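Local coordinates for protein methionine-R-sulfoxide reductase (PDB 3MMH) that reduces the R-sulfoxide of free methionine back to methionine, using a GAF-domain pocket that encloses the small substrate, at residues G53-D58 / P72-R77. Numbering follows the deposited sequence.
Sequences GFYLVD and PLACTR. With SME (methionine sulfoxide), chain C.
Y55 on strand 51-58 and R77, the first residue of strand 77-79, stand 8.4 Å apart at their CA atoms, the nearest CA pair of the two segments, and the touching parts run 22° from parallel. In this GAF domain the contact joins a central strand of the antiparallel sheet to the loop carrying C75, whose disulfide partner C109 lines the methionine sulfoxide pocket. The CG of Y55 lies anti to the carbonyl carbon (chi1 -71°), and the ring reaches across to the loop, where the hydroxyl OH donates to C75 O over 2.8 Å, meeting a lone pair in the carbonyl plane. A74 CB packs against the same hydroxyl, 3.7 Å from Y55 OH. The phenol also lines the pocket, with Y55 OH 3.6 Å from CG of the substrate. A second, looser tie lies at the strand's end: D58, held also by S61, meets R77, whose NE pairs with E29 of the second subunit and whose NH1 is shared with E63 of strand 63-70. R77 NH1 points nearly straight (168°) at D58 OD2, which lies at the guanidinium edge, but at 3.5 Å this salt bridge is weak.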
ATOM      1  N   GLY A  53      -2.443  -6.323  -4.684  1.00  7.49           N
ATOM      2  CA  GLY A  53      -2.143  -4.948  -4.968  1.00  7.38           C
ATOM      3  C   GLY A  53      -2.120  -4.621  -6.403  1.00  7.71           C
ATOM      4  O   GLY A  53      -2.716  -5.368  -7.235  1.00  8.87           O
ATOM      5  N   PHE A  54      -1.475  -3.539  -6.769  1.00  7.68           N
ATOM      6  CA  PHE A  54      -1.562  -2.945  -8.099  1.00  7.87           C
ATOM      7  C   PHE A  54      -0.208  -2.633  -8.662  1.00  8.16           C
ATOM      8  O   PHE A  54       0.699  -2.209  -7.918  1.00  8.62           O
ATOM      9  CB  PHE A  54      -2.413  -1.686  -8.061  1.00  8.50           C
ATOM     10  CG  PHE A  54      -3.837  -1.937  -7.599  1.00  8.64           C
ATOM     11  CD1 PHE A  54      -4.798  -2.327  -8.492  1.00  8.62           C
ATOM     12  CD2 PHE A  54      -4.160  -1.910  -6.244  1.00  8.57           C
ATOM     13  CE1 PHE A  54      -6.085  -2.593  -8.021  1.00  9.11           C
ATOM     14  CE2 PHE A  54      -5.443  -2.158  -5.781  1.00  8.35           C
ATOM     15  CZ  PHE A  54      -6.382  -2.547  -6.714  1.00  9.44           C
ATOM     16  N   TYR A  55      -0.131  -2.699  -9.981  1.00  8.76           N
ATOM     17  CA  TYR A  55       0.917  -2.055 -10.765  1.00  9.62           C
ATOM     18  C   TYR A  55       0.261  -1.146 -11.768  1.00  9.25           C
ATOM     19  O   TYR A  55      -0.831  -1.469 -12.274  1.00 10.93           O
ATOM     20  CB  TYR A  55       1.781  -3.079 -11.529  1.00  9.76           C
ATOM     21  CG  TYR A  55       2.705  -3.915 -10.721  1.00 10.56           C
ATOM     22  CD1 TYR A  55       4.085  -3.647 -10.734  1.00 10.64           C
ATOM     23  CD2 TYR A  55       2.271  -5.022  -9.952  1.00 10.29           C
ATOM     24  CE1 TYR A  55       4.946  -4.377  -9.987  1.00 10.59           C
ATOM     25  CE2 TYR A  55       3.144  -5.773  -9.194  1.00 11.56           C
ATOM     26  CZ  TYR A  55       4.509  -5.442  -9.185  1.00 10.52           C
ATOM     27  OH  TYR A  55       5.379  -6.165  -8.414  1.00 12.06           O
ATOM     28  N   LEU A  56       0.894  -0.055 -12.101  1.00  9.46           N
ATOM     29  CA  LEU A  56       0.344   0.969 -13.009  1.00 10.55           C
ATOM     30  C   LEU A  56       1.271   1.151 -14.206  1.00 10.95           C
ATOM     31  O   LEU A  56       2.501   1.113 -14.055  1.00 12.23           O
ATOM     32  CB  LEU A  56       0.095   2.309 -12.296  1.00 11.26           C
ATOM     33  CG  LEU A  56      -0.953   2.233 -11.185  1.00 12.56           C
ATOM     34  CD1 LEU A  56      -0.981   3.564 -10.411  1.00 15.33           C
ATOM     35  CD2 LEU A  56      -2.333   1.775 -11.673  1.00 15.49           C
ATOM     36  N   VAL A  57       0.703   1.334 -15.378  1.00 11.62           N
ATOM     37  CA  VAL A  57       1.499   1.503 -16.581  1.00 12.46           C
ATOM     38  C   VAL A  57       2.246   2.851 -16.565  1.00 13.43           C
ATOM     39  O   VAL A  57       1.614   3.892 -16.364  1.00 15.97           O
ATOM     40  CB  VAL A  57       0.608   1.378 -17.846  1.00 13.38           C
ATOM     41  CG1 VAL A  57       1.386   1.807 -19.086  1.00 15.58           C
ATOM     42  CG2 VAL A  57       0.050  -0.026 -17.968  1.00 14.98           C
ATOM     43  N   ASP A  58       3.532   2.797 -16.856  1.00 13.41           N
ATOM     44  CA  ASP A  58       4.402   3.924 -17.104  1.00 16.89           C
ATOM     45  C   ASP A  58       4.652   3.999 -18.570  1.00 16.82           C
ATOM     46  O   ASP A  58       5.427   3.206 -19.111  1.00 20.00           O
ATOM     47  CB  ASP A  58       5.728   3.795 -16.374  1.00 17.13           C
ATOM     48  CG  ASP A  58       6.606   4.989 -16.545  1.00 21.96           C
ATOM     49  OD1 ASP A  58       6.183   6.060 -16.944  1.00 26.79           O
ATOM     50  OD2 ASP A  58       7.800   4.808 -16.316  1.00 30.01           O
ATOM     51  N   PRO A  72       4.395  -9.010   1.296  1.00  9.56           N
ATOM     52  CA  PRO A  72       5.833  -8.744   1.324  0.50  9.48           C
ATOM     53  C   PRO A  72       6.309  -7.877   0.154  1.00  9.55           C
ATOM     54  O   PRO A  72       5.658  -7.801  -0.885  1.00 10.36           O
ATOM     55  CB  PRO A  72       6.449 -10.145   1.331  0.50 10.83           C
ATOM     56  CG  PRO A  72       5.409 -10.976   0.631  0.50  9.72           C
ATOM     57  CD  PRO A  72       4.097 -10.440   1.129  0.50 10.34           C
ATOM     58  N   LEU A  73       7.590  -7.532   0.203  1.00 10.73           N
ATOM     59  CA  LEU A  73       8.050  -6.405  -0.720  0.50 12.43           C
ATOM     60  C   LEU A  73       8.070  -7.172  -2.026  1.00 11.81           C
ATOM     61  O   LEU A  73       8.124  -8.399  -2.123  1.00 12.61           O
ATOM     62  CB  LEU A  73       9.442  -5.906  -0.331  0.50 18.12           C
ATOM     63  CG  LEU A  73      10.561  -6.944  -0.414  0.50 19.35           C
ATOM     64  CD1 LEU A  73      11.143  -6.987  -1.819  0.50 22.20           C
ATOM     65  CD2 LEU A  73      11.645  -6.660   0.613  0.50 20.41           C
ATOM     66  N   ALA A  74       8.025  -6.371  -3.075  1.00 11.91           N
ATOM     67  CA  ALA A  74       7.844  -6.823  -4.429  1.00 12.17           C
ATOM     68  C   ALA A  74       8.733  -6.119  -5.395  1.00 12.19           C
ATOM     69  O   ALA A  74       9.317  -5.062  -5.117  1.00 12.48           O
ATOM     70  CB  ALA A  74       6.342  -6.630  -4.904  1.00 15.27           C
ATOM     71  N   CYS A  75       8.886  -6.688  -6.571  1.00 13.76           N
ATOM     72  CA  CYS A  75       9.544  -6.068  -7.743  0.60 12.79           C
ATOM     73  C   CYS A  75       8.926  -4.761  -8.047  1.00 12.41           C
ATOM     74  O   CYS A  75       7.697  -4.686  -8.092  1.00 13.16           O
ATOM     75  CB  CYS A  75       9.420  -6.929  -9.021  0.60 13.44           C
ATOM     76  SG  CYS A  75       9.919  -8.700  -8.840  0.60 16.45           S
ATOM     77  N   THR A  76       9.677  -3.708  -8.352  1.00 11.91           N
ATOM     78  CA  THR A  76       9.088  -2.426  -8.665  1.00 12.26           C
ATOM     79  C   THR A  76       8.663  -2.231 -10.096  1.00 12.17           C
ATOM     80  O   THR A  76       7.832  -1.396 -10.333  1.00 13.68           O
ATOM     81  CB  THR A  76       9.879  -1.228  -8.159  1.00 13.08           C
ATOM     82  OG1 THR A  76      11.098  -1.182  -8.898  1.00 14.89           O
ATOM     83  CG2 THR A  76      10.142  -1.315  -6.633  1.00 15.30           C
ATOM     84  N   ARG A  77       9.230  -3.009 -10.990  1.00 11.95           N
ATOM     85  CA  ARG A  77       9.064  -2.859 -12.416  1.00 12.72           C
ATOM     86  C   ARG A  77       8.885  -4.156 -13.136  1.00 12.74           C
ATOM     87  O   ARG A  77       9.627  -5.026 -12.947  1.00 16.40           O
ATOM     88  CB  ARG A  77      10.216  -2.050 -13.041  1.00 16.62           C
ATOM     89  CG  ARG A  77      10.107  -0.581 -12.665  1.00 21.02           C
ATOM     90  CD  ARG A  77      11.146   0.339 -13.146  1.00 25.10           C
ATOM     91  NE  ARG A  77      10.799   1.679 -12.649  1.00 25.38           N
ATOM     92  CZ  ARG A  77      10.152   2.662 -13.266  1.00 20.63           C
ATOM     93  NH1 ARG A  77       9.727   2.537 -14.504  1.00 21.08           N
ATOM     94  NH2 ARG A  77       9.967   3.804 -12.624  1.00 22.83           N
TER
HETATM   95  N   SME C 168       4.122 -12.746 -10.268  1.00 13.70           N
HETATM   96  CA  SME C 168       4.021 -11.483 -11.037  1.00 13.31           C
HETATM   97  CB  SME C 168       4.961 -10.379 -10.509  1.00 14.55           C
HETATM   98  CG  SME C 168       4.406  -9.531  -9.352  1.00 14.03           C
HETATM   99  S   SME C 168       4.529 -10.331  -7.804  1.00 20.21           S
HETATM  100  OE  SME C 168       4.193 -11.736  -7.668  1.00 26.51           O
HETATM  101  CE  SME C 168       3.741  -9.152  -6.789  1.00 14.89           C
HETATM  102  C   SME C 168       4.223 -11.746 -12.503  1.00 13.49           C
HETATM  103  O   SME C 168       4.069 -10.795 -13.283  1.00 13.58           O
HETATM  104  OXT SME C 168       4.507 -12.942 -12.897  1.00 14.17           O